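Decapping nuclease RAI1 (Scheffersomyces stipitis, PDB 5BTO) hydrolyses 5'-end caps of RNA, removing the whole NAD moiety from NAD-capped RNAs with the help of divalent metal ions. Local coordinates at residues A[93-96]-A[97-101]; A[178-181]-A[182-186]; A[337-340]-A[341-345]; A[382-385]-A[386-390]. One frame throughout, in Å; residues are numbered along the deposited sequence.

Interaction 1. Residues A[93-96]-A[97-101]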
loop_
_atom_site.group_PDB
_atom_site.type_symbol
_atom_site.label_atom_id
_atom_site.label_comp_id
_atom_site.label_asym_id
_atom_site.label_seq_id
_atom_site.Cartn_x
_atom_site.Cartn_y
_atom_site.Cartn_z
ATOM N N ALA A 93 -6.771 34.395 10.305
ATOM C CA ALA A 93 -7.218 34.062 11.653
ATOM C C ALA A 93 -6.075 33.481 12.488
ATOM O O ALA A 93 -5.958 33.771 13.672
ATOM C CB ALA A 93 -8.390 33.083 11.595
ATOM N N LEU A 94 -5.233 32.654 11.867
ATOM C CA LEU A 94 -4.120 32.026 12.577
ATOM C C LEU A 94 -3.093 33.062 13.027
ATOM O O LEU A 94 -2.551 32.987 14.134
ATOM C CB LEU A 94 -3.436 30.975 11.685
ATOM C CG LEU A 94 -2.197 30.303 12.269
ATOM C CD1 LEU A 94 -2.494 29.557 13.562
ATOM C CD2 LEU A 94 -1.597 29.356 11.221
ATOM N N THR A 95 -2.834 34.034 12.167
ATOM C CA THR A 95 -1.894 35.101 12.498
ATOM C C THR A 95 -2.373 35.841 13.748
ATOM O O THR A 95 -1.596 36.109 14.662
ATOM C CB THR A 95 -1.733 36.077 11.326
ATOM O OG1 THR A 95 -1.153 35.383 10.208
ATOM C CG2 THR A 95 -0.813 37.233 11.715
ATOM N N LYS A 96 -3.657 36.154 13.771
ATOM C CA LYS A 96 -4.236 36.872 14.907
ATOM C C LYS A 96 -4.092 36.047 16.176
ATOM O O LYS A 96 -3.732 36.560 17.237
ATOM C CB LYS A 96 -5.695 37.188 14.610
ATOM C CG LYS A 96 -6.416 37.996 15.694
ATOM C CD LYS A 96 -7.843 38.256 15.252
ATOM C CE LYS A 96 -8.618 39.077 16.286
ATOM N NZ LYS A 96 -7.965 40.400 16.539
ATOM N N TYR A 97 -4.372 34.752 16.072
ATOM C CA TYR A 97 -4.202 33.865 17.213
ATOM C C TYR A 97 -2.752 33.824 17.721
ATOM O O TYR A 97 -2.501 33.913 18.930
ATOM C CB TYR A 97 -4.707 32.449 16.884
ATOM C CG TYR A 97 -4.316 31.444 17.939
ATOM C CD1 TYR A 97 -5.037 31.341 19.119
ATOM C CD2 TYR A 97 -3.200 30.625 17.774
ATOM C CE1 TYR A 97 -4.681 30.449 20.094
ATOM C CE2 TYR A 97 -2.834 29.720 18.756
ATOM C CZ TYR A 97 -3.582 29.644 19.919
ATOM O OH TYR A 97 -3.243 28.760 20.914
ATOM N N GLU A 98 -1.794 33.694 16.810
ATOM C CA GLU A 98 -0.404 33.590 17.222
ATOM C C GLU A 98 0.062 34.865 17.923
ATOM O O GLU A 98 0.726 34.810 18.957
ATOM C CB GLU A 98 0.489 33.212 16.032
ATOM C CG GLU A 98 0.113 31.829 15.495
ATOM C CD GLU A 98 0.936 31.381 14.300
ATOM O OE1 GLU A 98 1.555 32.235 13.627
ATOM O OE2 GLU A 98 0.940 30.154 14.039
ATOM N N GLN A 99 -0.329 36.002 17.365
ATOM C CA GLN A 99 -0.002 37.314 17.945
ATOM C C GLN A 99 -0.630 37.548 19.319
ATOM O O GLN A 99 0.009 38.096 20.222
ATOM C CB GLN A 99 -0.484 38.409 17.006
ATOM C CG GLN A 99 0.325 38.511 15.731
ATOM C CD GLN A 99 -0.347 39.377 14.694
ATOM O OE1 GLN A 99 -1.528 39.704 14.814
ATOM N NE2 GLN A 99 0.404 39.764 13.667
ATOM N N GLU A 100 -1.891 37.156 19.469
ATOM C CA GLU A 100 -2.665 37.582 20.640
ATOM C C GLU A 100 -2.812 36.548 21.753
ATOM O O GLU A 100 -3.029 36.911 22.918
ATOM C CB GLU A 100 -4.036 38.102 20.199
ATOM C CG GLU A 100 -3.922 39.336 19.308
ATOM C CD GLU A 100 -5.244 39.786 18.726
ATOM O OE1 GLU A 100 -6.295 39.275 19.160
ATOM O OE2 GLU A 100 -5.226 40.664 17.836
ATOM N N HIS A 101 -2.684 35.270 21.408
ATOM C CA HIS A 101 -2.925 34.221 22.386
ATOM C C HIS A 101 -1.812 33.188 22.491
ATOM O O HIS A 101 -1.804 32.377 23.417
ATOM C CB HIS A 101 -4.283 33.556 22.124
ATOM C CG HIS A 101 -5.429 34.513 22.221
ATOM N ND1 HIS A 101 -5.850 35.037 23.423
ATOM C CD2 HIS A 101 -6.207 35.080 21.268
ATOM C CE1 HIS A 101 -6.853 35.871 23.211
ATOM N NE2 HIS A 101 -7.089 35.916 21.910
#
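Lys-96 and Glu-100 meet through different first torsions: the lysine sets CG anti to its own N (chi1 -177°), whereas the glutamate sets CG anti to its carbonyl carbon (chi1 -63°). A bend at the last lysine torsion then turns NZ onto the carboxylate. The salt bridge is uneven, with NZ 3.0 Å from Glu-100 OE2 on the syn side and a weak bond to OE1 at 3.3 Å. One turn of helix separates the two residues, an i to i+4 pair on the outer side of helix 87-101, and the backbone bond from Glu-100 N to Lys-96 O (3.0 Å) continues the alpha-helical pattern beneath it. Thr-95 and Gln-99 run side by side, the methyl CG2 lying 3.4 Å from Gln-99 NE2, while Thr-95 OG1 bonds back to Leu-91 O. On the inner side the extended Glu-98 chain lays OE2 3.5 Å from Leu-94 CD1. This buried carboxylate is well supplied with donors: Arg-398 and Trp-397 NE1 engage OE1, and Val-107 N engages OE2, so its charge is probably well compensated. Tyr-97 meets the ring of Phe-30 on strand 27-34, and Leu-94 packs on Phe-394 of helix 392-400.

Interaction 2. Residues A[178-181]-A[182-186]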
loop_
_atom_site.group_PDB
_atom_site.type_symbol
_atom_site.label_atom_id
_atom_site.label_comp_id
_atom_site.label_asym_id
_atom_site.label_seq_id
_atom_site.Cartn_x
_atom_site.Cartn_y
_atom_site.Cartn_z
ATOM N N CYS A 178 -32.956 19.701 -3.202
ATOM C CA CYS A 178 -32.338 18.874 -2.167
ATOM C C CYS A 178 -31.214 19.632 -1.456
ATOM O O CYS A 178 -31.065 19.543 -0.237
ATOM C CB CYS A 178 -31.804 17.564 -2.752
ATOM S SG CYS A 178 -33.067 16.331 -3.175
ATOM N N GLU A 179 -30.424 20.381 -2.219
ATOM C CA GLU A 179 -29.339 21.165 -1.630
ATOM C C GLU A 179 -29.911 22.248 -0.724
ATOM O O GLU A 179 -29.417 22.484 0.377
ATOM C CB GLU A 179 -28.470 21.808 -2.716
ATOM C CG GLU A 179 -27.267 22.563 -2.155
ATOM C CD GLU A 179 -26.618 23.501 -3.162
ATOM O OE1 GLU A 179 -25.505 23.996 -2.879
ATOM O OE2 GLU A 179 -27.219 23.752 -4.228
ATOM N N PHE A 180 -30.957 22.912 -1.202
ATOM C CA PHE A 180 -31.611 23.961 -0.434
ATOM C C PHE A 180 -32.163 23.428 0.882
ATOM O O PHE A 180 -32.025 24.068 1.926
ATOM C CB PHE A 180 -32.739 24.597 -1.248
ATOM C CG PHE A 180 -33.604 25.533 -0.453
ATOM C CD1 PHE A 180 -33.205 26.842 -0.225
ATOM C CD2 PHE A 180 -34.814 25.106 0.069
ATOM C CE1 PHE A 180 -34.000 27.709 0.506
ATOM C CE2 PHE A 180 -35.612 25.967 0.804
ATOM C CZ PHE A 180 -35.202 27.269 1.026
ATOM N N SER A 181 -32.785 22.254 0.822
ATOM C CA SER A 181 -33.436 21.657 1.985
ATOM C C SER A 181 -32.515 21.516 3.200
ATOM O O SER A 181 -32.975 21.597 4.335
ATOM C CB SER A 181 -34.077 20.310 1.620
ATOM O OG SER A 181 -33.103 19.304 1.382
ATOM N N GLY A 182 -31.223 21.307 2.965
ATOM C CA GLY A 182 -30.267 21.186 4.053
ATOM C C GLY A 182 -30.098 22.509 4.780
ATOM O O GLY A 182 -30.117 22.565 6.013
ATOM N N TYR A 183 -29.938 23.580 4.009
ATOM C CA TYR A 183 -29.853 24.920 4.574
ATOM C C TYR A 183 -31.170 25.336 5.229
ATOM O O TYR A 183 -31.167 26.009 6.259
ATOM C CB TYR A 183 -29.440 25.938 3.507
ATOM C CG TYR A 183 -28.074 25.673 2.910
ATOM C CD1 TYR A 183 -26.917 25.988 3.606
ATOM C CD2 TYR A 183 -27.943 25.100 1.652
ATOM C CE1 TYR A 183 -25.666 25.743 3.067
ATOM C CE2 TYR A 183 -26.694 24.850 1.104
ATOM C CZ TYR A 183 -25.561 25.175 1.817
ATOM O OH TYR A 183 -24.316 24.934 1.280
ATOM N N LYS A 184 -32.292 24.935 4.635
ATOM C CA LYS A 184 -33.600 25.246 5.206
ATOM C C LYS A 184 -33.755 24.565 6.560
ATOM O O LYS A 184 -34.248 25.164 7.516
ATOM C CB LYS A 184 -34.723 24.809 4.258
ATOM C CG LYS A 184 -36.141 25.031 4.795
ATOM C CD LYS A 184 -36.481 26.514 4.941
ATOM C CE LYS A 184 -37.961 26.714 5.256
ATOM N NZ LYS A 184 -38.385 28.141 5.166
ATOM N N PHE A 185 -33.323 23.310 6.643
ATOM C CA PHE A 185 -33.401 22.578 7.890
ATOM C C PHE A 185 -32.614 23.310 8.970
ATOM O O PHE A 185 -33.091 23.475 10.088
ATOM C CB PHE A 185 -32.883 21.148 7.719
ATOM C CG PHE A 185 -32.945 20.326 8.973
ATOM C CD1 PHE A 185 -34.160 20.097 9.613
ATOM C CD2 PHE A 185 -31.792 19.774 9.512
ATOM C CE1 PHE A 185 -34.218 19.334 10.774
ATOM C CE2 PHE A 185 -31.844 19.011 10.667
ATOM C CZ PHE A 185 -33.062 18.795 11.303
ATOM N N GLU A 186 -31.411 23.764 8.638
ATOM C CA GLU A 186 -30.613 24.490 9.620
ATOM C C GLU A 186 -31.371 25.718 10.101
ATOM O O GLU A 186 -31.408 26.011 11.297
ATOM C CB GLU A 186 -29.265 24.900 9.038
ATOM C CG GLU A 186 -28.366 23.738 8.676
ATOM C CD GLU A 186 -26.973 24.190 8.301
ATOM O OE1 GLU A 186 -26.655 24.224 7.091
ATOM O OE2 GLU A 186 -26.197 24.517 9.222
#
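Phe-180 and Lys-184 run alongside each other in the same direction, with the ring atom CE2 3.7 Å from the lysine CB. The aliphatic part of the lysine follows the ring, CD reaching 4.2 Å from Phe-180 CZ. One residue earlier in each segment, Tyr-183 approaches the backbone of Glu-179 most closely, its CD2 lying 3.3 Å from Glu-179 O. Between the two side chains the nearest atoms are Tyr-183 CE2 and the methylene CG of Glu-179, 4.0 Å apart; the carboxylate and ring planes are 58° apart, and the acid end turns to a salt bridge with Lys-77. Both pairs are i to i+4 neighbours on helix 169-188, whose backbone joins Lys-184 N to Phe-180 O (2.9 Å, N-H...O angle 159°) and Phe-185 N to Ser-181 O (2.9 Å). The turn is less regular at Gly-182, whose N makes a weak bond to Glu-179 O at 3.4 Å. Ser-181 holds OG between its backbone N and carbonyl carbon (chi1 71°), which directs the hydroxyl back to Cys-178 O in a 2.6 Å hydrogen bond. In the PD-(D/E)XK nuclease fold of this family the helix leads to the metal site: Glu-186, at the end of these residues, is a ligand of the divalent cation, and its OE2 lies close to Asp-237, another ligand. Further out, Phe-75 and Tyr-72 meet the Phe-180 ring edge-to-face, Phe-75 also meets Tyr-183, and Ser-181 and Phe-185 pack on Thr-259 of strand 254-261.

Interaction 3. Residues A[337-340]-A[341-345]; sequences LKWY and GAVIE
Val-343 places its methyl CG2 over one face of the Trp-339 indole, 3.5 Å from the centroid of the six-membered ring and 19° off its normal, a CH-pi contact. The same methyl lies 3.3 Å from Trp-339 O, so it is wedged between the ring and the carbonyl that its own backbone N engages. Ile-344 repeats the pattern more distantly on Tyr-340, with CG1 4.1 Å from the ring centroid. The polar backbone atoms beneath are paired in sequence: Gly-341 N gives to Leu-337 O, Ala-342 N to Lys-338 O, Val-343 N to Trp-339 O (2.9 Å) and Ile-344 N to Tyr-340 O (3.0 Å). The last of these is the straightest, at 171°, while the Ala-342 bond is more bent. Glu-345 N continues the series to Gly-341 O at 3.0 Å. Two bonds lead away from the helix: the indole's one donor, NE1, gives a weak hydrogen bond to Leu-121 O, and Lys-338 shares a backbone hydrogen bond with Ala-18. An alanine at Trp-339 is likely to leave Val-343 CG2 without its aromatic face, open a gap beside Pro-125 and Phe-371, and deprive Leu-121 O of its indole donor. Carrying CG anti to the backbone N (Tyr-340 chi1 177°) turns the tyrosine ring forward along the helix to Ile-344. These are i to i+4 aromatic-aliphatic pairs on helix 333-350, which packs against helix 115-123 and strands 216-225 and 228-235 of the large mixed sheet of the nuclease fold.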
loop_
_atom_site.group_PDB
_atom_site.type_symbol
_atom_site.label_atom_id
_atom_site.label_comp_id
_atom_site.label_asym_id
_atom_site.label_seq_id
_atom_site.Cartn_x
_atom_site.Cartn_y
_atom_site.Cartn_z
ATOM N N LEU A 337 -9.740 4.743 9.510
ATOM C CA LEU A 337 -8.829 5.501 10.373
ATOM C C LEU A 337 -7.376 5.032 10.232
ATOM O O LEU A 337 -6.449 5.846 10.270
ATOM C CB LEU A 337 -9.277 5.436 11.836
ATOM C CG LEU A 337 -8.591 6.416 12.788
ATOM C CD1 LEU A 337 -8.833 7.855 12.333
ATOM C CD2 LEU A 337 -9.104 6.207 14.215
ATOM N N LYS A 338 -7.177 3.727 10.076
ATOM C CA LYS A 338 -5.828 3.198 9.844
ATOM C C LYS A 338 -5.266 3.659 8.495
ATOM O O LYS A 338 -4.067 3.955 8.382
ATOM C CB LYS A 338 -5.819 1.666 9.939
ATOM C CG LYS A 338 -6.078 1.115 11.339
ATOM C CD LYS A 338 -6.221 -0.396 11.293
ATOM C CE LYS A 338 -6.693 -0.961 12.617
ATOM N NZ LYS A 338 -6.978 -2.424 12.535
ATOM N N TRP A 339 -6.110 3.707 7.463
ATOM C CA TRP A 339 -5.686 4.279 6.179
ATOM C C TRP A 339 -5.297 5.756 6.342
ATOM O O TRP A 339 -4.263 6.218 5.857
ATOM C CB TRP A 339 -6.793 4.121 5.127
ATOM C CG TRP A 339 -6.725 5.121 4.006
ATOM C CD1 TRP A 339 -7.538 6.210 3.821
ATOM C CD2 TRP A 339 -5.778 5.143 2.926
ATOM N NE1 TRP A 339 -7.169 6.892 2.686
ATOM C CE2 TRP A 339 -6.094 6.258 2.115
ATOM C CE3 TRP A 339 -4.708 4.317 2.556
ATOM C CZ2 TRP A 339 -5.375 6.581 0.966
ATOM C CZ3 TRP A 339 -3.992 4.631 1.408
ATOM C CH2 TRP A 339 -4.331 5.759 0.623
ATOM N N TYR A 340 -6.140 6.514 7.027
ATOM C CA TYR A 340 -5.871 7.928 7.190
ATOM C C TYR A 340 -4.544 8.139 7.928
ATOM O O TYR A 340 -3.743 9.003 7.558
ATOM C CB TYR A 340 -7.039 8.553 7.967
ATOM C CG TYR A 340 -6.883 10.017 8.273
ATOM C CD1 TYR A 340 -6.818 10.964 7.254
ATOM C CD2 TYR A 340 -6.844 10.458 9.589
ATOM C CE1 TYR A 340 -6.692 12.323 7.543
ATOM C CE2 TYR A 340 -6.720 11.800 9.887
ATOM C CZ TYR A 340 -6.642 12.721 8.863
ATOM O OH TYR A 340 -6.533 14.058 9.158
ATOM N N GLY A 341 -4.305 7.333 8.955
ATOM C CA GLY A 341 -3.060 7.424 9.698
ATOM C C GLY A 341 -1.875 7.122 8.790
ATOM O O GLY A 341 -0.819 7.749 8.898
ATOM N N ALA A 342 -2.051 6.169 7.884
ATOM C CA ALA A 342 -0.966 5.822 6.958
ATOM C C ALA A 342 -0.649 6.982 6.017
ATOM O O ALA A 342 0.523 7.274 5.733
ATOM C CB ALA A 342 -1.323 4.541 6.142
ATOM N N VAL A 343 -1.696 7.622 5.503
ATOM C CA VAL A 343 -1.529 8.730 4.581
ATOM C C VAL A 343 -0.795 9.891 5.253
ATOM O O VAL A 343 0.166 10.432 4.701
ATOM C CB VAL A 343 -2.886 9.260 4.082
ATOM C CG1 VAL A 343 -2.687 10.552 3.281
ATOM C CG2 VAL A 343 -3.604 8.198 3.271
ATOM N N ILE A 344 -1.257 10.277 6.441
ATOM C CA ILE A 344 -0.648 11.416 7.126
ATOM C C ILE A 344 0.825 11.118 7.463
ATOM O O ILE A 344 1.707 11.958 7.259
ATOM C CB ILE A 344 -1.417 11.791 8.398
ATOM C CG1 ILE A 344 -2.837 12.269 8.052
ATOM C CG2 ILE A 344 -0.680 12.884 9.171
ATOM C CD1 ILE A 344 -2.898 13.448 7.107
ATOM N N GLU A 345 1.087 9.931 7.991
ATOM C CA GLU A 345 2.473 9.541 8.288
ATOM C C GLU A 345 3.358 9.577 7.032
ATOM O O GLU A 345 4.498 10.048 7.074
ATOM C CB GLU A 345 2.503 8.146 8.902
ATOM C CG GLU A 345 3.891 7.662 9.293
ATOM C CD GLU A 345 3.889 6.194 9.688
ATOM O OE1 GLU A 345 3.543 5.357 8.831
ATOM O OE2 GLU A 345 4.222 5.874 10.853
#

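Interaction 4. Residues A[382-385]-A[386-390]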
loop_
_atom_site.group_PDB
_atom_site.type_symbol
_atom_site.label_atom_id
_atom_site.label_comp_id
_atom_site.label_asym_id
_atom_site.label_seq_id
_atom_site.Cartn_x
_atom_site.Cartn_y
_atom_site.Cartn_z
ATOM N N SER A 382 5.720 28.902 -6.916
ATOM C CA SER A 382 5.674 30.351 -6.779
ATOM C C SER A 382 4.236 30.853 -6.637
ATOM O O SER A 382 3.926 31.647 -5.746
ATOM C CB SER A 382 6.352 31.011 -7.981
ATOM O OG SER A 382 6.261 32.419 -7.903
ATOM N N ARG A 383 3.353 30.388 -7.516
ATOM C CA ARG A 383 1.939 30.754 -7.420
ATOM C C ARG A 383 1.355 30.469 -6.026
ATOM O O ARG A 383 0.634 31.297 -5.455
ATOM C CB ARG A 383 1.124 30.038 -8.502
ATOM C CG ARG A 383 -0.386 30.181 -8.323
ATOM C CD ARG A 383 -1.172 29.517 -9.453
ATOM N NE ARG A 383 -0.939 28.075 -9.543
ATOM C CZ ARG A 383 -1.638 27.155 -8.884
ATOM N NH1 ARG A 383 -2.616 27.519 -8.071
ATOM N NH2 ARG A 383 -1.359 25.865 -9.035
ATOM N N LEU A 384 1.663 29.303 -5.468
ATOM C CA LEU A 384 1.120 28.937 -4.153
ATOM C C LEU A 384 1.736 29.747 -3.009
ATOM O O LEU A 384 1.027 30.196 -2.110
ATOM C CB LEU A 384 1.294 27.437 -3.895
ATOM C CG LEU A 384 0.586 26.518 -4.900
ATOM C CD1 LEU A 384 1.018 25.064 -4.743
ATOM C CD2 LEU A 384 -0.930 26.638 -4.773
ATOM N N ARG A 385 3.050 29.940 -3.050
ATOM C CA ARG A 385 3.750 30.621 -1.964
ATOM C C ARG A 385 3.551 32.123 -2.005
ATOM O O ARG A 385 3.780 32.811 -1.008
ATOM C CB ARG A 385 5.251 30.294 -1.991
ATOM C CG ARG A 385 5.548 28.872 -1.577
ATOM C CD ARG A 385 7.032 28.544 -1.641
ATOM N NE ARG A 385 7.223 27.134 -1.321
ATOM C CZ ARG A 385 7.364 26.666 -0.090
ATOM N NH1 ARG A 385 7.355 27.510 0.943
ATOM N NH2 ARG A 385 7.507 25.360 0.112
ATOM N N ASN A 386 3.119 32.629 -3.156
ATOM C CA ASN A 386 3.014 34.068 -3.356
ATOM C C ASN A 386 1.595 34.559 -3.642
ATOM O O ASN A 386 1.389 35.440 -4.479
ATOM C CB ASN A 386 3.990 34.519 -4.449
ATOM C CG ASN A 386 5.441 34.351 -4.032
ATOM O OD1 ASN A 386 5.864 34.865 -2.995
ATOM N ND2 ASN A 386 6.208 33.621 -4.829
ATOM N N GLY A 387 0.618 34.005 -2.927
ATOM C CA GLY A 387 -0.749 34.479 -3.050
ATOM C C GLY A 387 -1.853 33.461 -2.835
ATOM O O GLY A 387 -2.752 33.690 -2.026
ATOM N N GLU A 388 -1.808 32.341 -3.552
ATOM C CA GLU A 388 -2.911 31.378 -3.470
ATOM C C GLU A 388 -2.995 30.640 -2.135
ATOM O O GLU A 388 -4.080 30.517 -1.565
ATOM C CB GLU A 388 -2.911 30.377 -4.637
ATOM C CG GLU A 388 -3.963 29.263 -4.443
ATOM C CD GLU A 388 -4.277 28.466 -5.705
ATOM O OE1 GLU A 388 -4.072 28.997 -6.819
ATOM O OE2 GLU A 388 -4.748 27.307 -5.578
ATOM N N MET A 389 -1.861 30.157 -1.636
ATOM C CA MET A 389 -1.821 29.451 -0.353
ATOM C C MET A 389 -1.301 30.357 0.768
ATOM O O MET A 389 -2.035 30.700 1.698
ATOM C CB MET A 389 -0.948 28.194 -0.465
ATOM C CG MET A 389 -0.817 27.380 0.822
ATOM S SD MET A 389 -1.778 25.860 0.799
ATOM C CE MET A 389 -1.346 25.279 -0.854
ATOM N N LEU A 390 -0.028 30.735 0.679
ATOM C CA LEU A 390 0.563 31.647 1.655
ATOM C C LEU A 390 0.241 33.084 1.280
ATOM O O LEU A 390 0.225 33.440 0.093
ATOM C CB LEU A 390 2.081 31.453 1.728
ATOM C CG LEU A 390 2.580 30.048 2.077
ATOM C CD1 LEU A 390 4.108 29.998 2.112
ATOM C CD2 LEU A 390 1.985 29.545 3.385
HETATM O O HOH W 1 -0.489 33.753 -6.227
#
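Leu-384 O receives two backbone donors, Met-389 N at 2.9 Å and Leu-390 N at 3.0 Å, and this doubly used acceptor marks the compact side of the contact. Leu-384 CB faces Met-389 CB at 4.2 Å, and both side chains pack on Asn-135 of strand 132-139. Alongside, Leu-390 CD1 rests on Arg-385 CG; the buried guanidinium runs on to Ala-138 O and Lys-358 O through NH2, while NE bonds to Asn-381 OD1. The other side is held more loosely. Exposed Asn-386 reaches back to Ser-382 by weak bonds alone: its N and ND2 approach Ser-382 O, and ND2 lies 3.3 Å from Ser-382 OG. There a water gives hydrogen bonds to Arg-383 O (2.8 Å) and Asn-386 O, in a turn too wide for Gly-387 N to bond Arg-383 O, which instead accepts from Glu-388 N (3.3 Å, N-H...O angle 168°). Arg-383 and Glu-388 form a salt bridge on the partly exposed side; the modelled NH1 to OE1 separation is implausibly short, so its detail is doubtful. With an alanine in place of Glu-388, Arg-383 would probably lose its charged mate in the turn and Glu-149 N the acceptor it finds in OE2. Gly-387 has phi 149° and psi -53°, where a CB would be jammed against the preceding carbonyl O. Bonding from i+5 back to i, at Glu-388 and again at Met-389, is the signature of a pi-type turn; Leu-390 N spans one residue more to the same Leu-384 O as the chain leaves helix 378-388 beside the large sheet.

How the interactions relate
Each contact lies within one helix of its own, interaction 4 running past its end. Interaction 3 is the buried one, made of aliphatic-on-ring CH-pi packing; the others are partly buried. Interactions 1, 3 and 4 pack on strands of the large sheet (27-34; 216-225 and 228-235; 132-139 and 142-147), while interaction 2, on the helix that bears a metal ligand, packs on strands 254-261 and 290-296 of the four-stranded sheet. Interaction 1 sets an outward salt bridge against an inward carboxylate. Interaction 4 departs furthest from the alpha pattern, with pi-type i+5 bonds; interaction 2 has a milder irregularity at Gly-182. Interactions 1 and 4 come nearest, about 9 Å between closest atoms, and none touches another.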